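Local coordinates for protein L-serine ammonia-lyase (Rhizomucor miehei CAU432, PDB 5C3U) that belongs to the pyridoxal-phosphate dependent enzymes and binds pyridoxal-5'-phosphate in a pocket of its single chain, at residues G283-L288 against V307-T312. Residues are numbered along the deposited sequence; the frame is centred on the assembly and turned at random. Where two conformers were deposited one is given.
Sequences GAALSL and VVVLVT. With PLP (pyridoxal-5'-phosphate), chain B.
Ala285 and Leu286 of helix 280-290 press on Val309 and Val311 of strand 306-311 mainly through methyl groups; no hydrogen bond crosses between the segments. Ala285 aims its CB at the strand, where it lies 3.9 Å from Val309 CG1, and the CA atoms of this residue pair, 6.6 Å apart, are the nearest across the two segments. Leu286 reaches in from the flank with one branch: CD2 is 4.0 Å from Val309 CG1 and 4.1 Å from Val311 CG2, bridging two residues of the same strand face. The Leu286 side chain crosses that of Val309 at about a right angle. With CG1 anti to its backbone N (chi1 -179°), Val309 offers a single methyl to both helix residues. Leu40 of the adjoining strand and Ala266 and Phe270 of helix 260-274 extend the apolar surroundings of Leu286.

Polar bonds run within the helix and from the strand to its sheet neighbours. On the helix, Ser287 OG donates to Ala284 O at 2.8 Å, tilted 30° from the carbonyl plane, which satisfies a buried hydroxyl locally. The strand is paired by its backbone with 37-42 and 174-178, inside the six-stranded mixed sheet.

The helix axis runs nearly antiparallel to the strand, at 160° and 7.9 Å, as expected of a helix lying on an alpha/beta sheet. Just past the strand end, Thr312 brings OG1 within 2.7 Å of N1 of pyridoxal-5'-phosphate. Buried and essentially apolar, the contact joins the helix to the strand that leads into the pyridoxal-5'-phosphate pocket by van der Waals contact of methyl groups, without directional bonds.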
loop_
_atom_site.group_PDB
_atom_site.type_symbol
_atom_site.label_atom_id
_atom_site.label_comp_id
_atom_site.label_asym_id
_atom_site.label_seq_id
_atom_site.Cartn_x
_atom_site.Cartn_y
_atom_site.Cartn_z
ATOM N N GLY A 283 -0.865 9.372 0.976
ATOM C CA GLY A 283 -0.614 10.791 0.820
ATOM C C GLY A 283 0.626 11.022 -0.053
ATOM O O GLY A 283 0.659 11.969 -0.825
ATOM N N ALA A 284 1.630 10.157 0.073
ATOM C CA ALA A 284 2.835 10.270 -0.777
ATOM C C ALA A 284 2.484 10.243 -2.275
ATOM O O ALA A 284 3.010 11.046 -3.044
ATOM C CB ALA A 284 3.860 9.198 -0.437
ATOM N N ALA A 285 1.609 9.326 -2.684
ATOM C CA ALA A 285 1.219 9.244 -4.094
ATOM C C ALA A 285 0.385 10.447 -4.525
ATOM O O ALA A 285 0.620 11.012 -5.587
ATOM C CB ALA A 285 0.476 7.952 -4.382
ATOM N N LEU A 286 -0.567 10.847 -3.684
ATOM C CA LEU A 286 -1.399 12.020 -3.963
ATOM C C LEU A 286 -0.586 13.313 -4.080
ATOM O O LEU A 286 -0.972 14.245 -4.810
ATOM C CB LEU A 286 -2.464 12.168 -2.851
ATOM C CG LEU A 286 -3.623 11.165 -2.885
ATOM C CD1 LEU A 286 -4.386 11.076 -1.568
ATOM C CD2 LEU A 286 -4.606 11.530 -3.990
ATOM N N SER A 287 0.543 13.364 -3.375
ATOM C CA SER A 287 1.349 14.584 -3.330
ATOM C C SER A 287 1.925 14.965 -4.695
ATOM O O SER A 287 2.131 16.151 -4.966
ATOM C CB SER A 287 2.445 14.507 -2.244
ATOM O OG SER A 287 3.585 13.804 -2.682
ATOM N N LEU A 288 2.119 13.984 -5.566
ATOM C CA LEU A 288 2.604 14.297 -6.915
ATOM C C LEU A 288 1.586 15.136 -7.676
ATOM O O LEU A 288 1.956 15.989 -8.485
ATOM C CB LEU A 288 2.969 13.042 -7.699
ATOM C CG LEU A 288 4.090 12.175 -7.121
ATOM C CD1 LEU A 288 4.519 11.195 -8.191
ATOM C CD2 LEU A 288 5.283 13.007 -6.667
ATOM N N VAL A 307 -4.235 10.233 -15.751
ATOM C CA VAL A 307 -3.325 9.710 -14.730
ATOM C C VAL A 307 -4.160 9.065 -13.636
ATOM O O VAL A 307 -5.219 9.577 -13.255
ATOM C CB VAL A 307 -2.340 10.768 -14.165
ATOM C CG1 VAL A 307 -3.067 11.881 -13.429
ATOM C CG2 VAL A 307 -1.307 10.112 -13.252
ATOM N N VAL A 308 -3.699 7.900 -13.163
ATOM C CA VAL A 308 -4.420 7.143 -12.130
ATOM C C VAL A 308 -3.578 7.143 -10.850
ATOM O O VAL A 308 -2.401 6.825 -10.891
ATOM C CB VAL A 308 -4.664 5.668 -12.549
ATOM C CG1 VAL A 308 -5.263 4.863 -11.394
ATOM C CG2 VAL A 308 -5.587 5.576 -13.757
ATOM N N VAL A 309 -4.178 7.525 -9.727
ATOM C CA VAL A 309 -3.451 7.501 -8.444
ATOM C C VAL A 309 -4.043 6.374 -7.627
ATOM O O VAL A 309 -5.264 6.355 -7.413
ATOM C CB VAL A 309 -3.601 8.833 -7.676
ATOM C CG1 VAL A 309 -2.824 8.800 -6.357
ATOM C CG2 VAL A 309 -3.154 9.997 -8.545
ATOM N N LEU A 310 -3.199 5.448 -7.152
ATOM C CA LEU A 310 -3.696 4.379 -6.281
ATOM C C LEU A 310 -3.783 4.898 -4.871
ATOM O O LEU A 310 -2.756 5.144 -4.225
ATOM C CB LEU A 310 -2.820 3.120 -6.351
ATOM C CG LEU A 310 -2.475 2.559 -7.729
ATOM C CD1 LEU A 310 -1.647 1.284 -7.569
ATOM C CD2 LEU A 310 -3.721 2.288 -8.572
ATOM N N VAL A 311 -5.015 5.090 -4.398
ATOM C CA VAL A 311 -5.226 5.659 -3.090
ATOM C C VAL A 311 -5.366 4.494 -2.130
ATOM O O VAL A 311 -6.440 3.898 -1.982
ATOM C CB VAL A 311 -6.455 6.584 -3.047
ATOM C CG1 VAL A 311 -6.700 7.080 -1.610
ATOM C CG2 VAL A 311 -6.243 7.758 -3.994
ATOM N N THR A 312 -4.248 4.163 -1.500
ATOM C CA THR A 312 -4.121 2.869 -0.834
ATOM C C THR A 312 -4.885 2.748 0.482
ATOM O O THR A 312 -5.110 1.632 0.953
ATOM C CB THR A 312 -2.654 2.447 -0.698
ATOM O OG1 THR A 312 -1.895 3.527 -0.122
ATOM C CG2 THR A 312 -2.109 2.114 -2.074
HETATM N N1 PLP B . 0.039 2.152 1.189
HETATM C C2 PLP B . -0.606 1.520 2.186
HETATM C C2A PLP B . -1.650 2.214 3.027
HETATM C C3 PLP B . -0.275 0.122 2.471
HETATM O O3 PLP B . -0.919 -0.549 3.477
HETATM C C4 PLP B . 0.741 -0.518 1.609
HETATM C C4A PLP B . 1.088 -1.930 1.828
HETATM C C5 PLP B . 1.392 0.277 0.536
HETATM C C6 PLP B . 0.980 1.605 0.386
HETATM C C5A PLP B . 2.460 -0.313 -0.388
HETATM O O4P PLP B . 3.054 -1.431 0.261
HETATM P P PLP B . 4.098 -2.506 -0.356
HETATM O O1P PLP B . 3.315 -3.586 -1.017
HETATM O O2P PLP B . 5.084 -1.771 -1.281
HETATM O O3P PLP B . 4.753 -2.921 0.915
#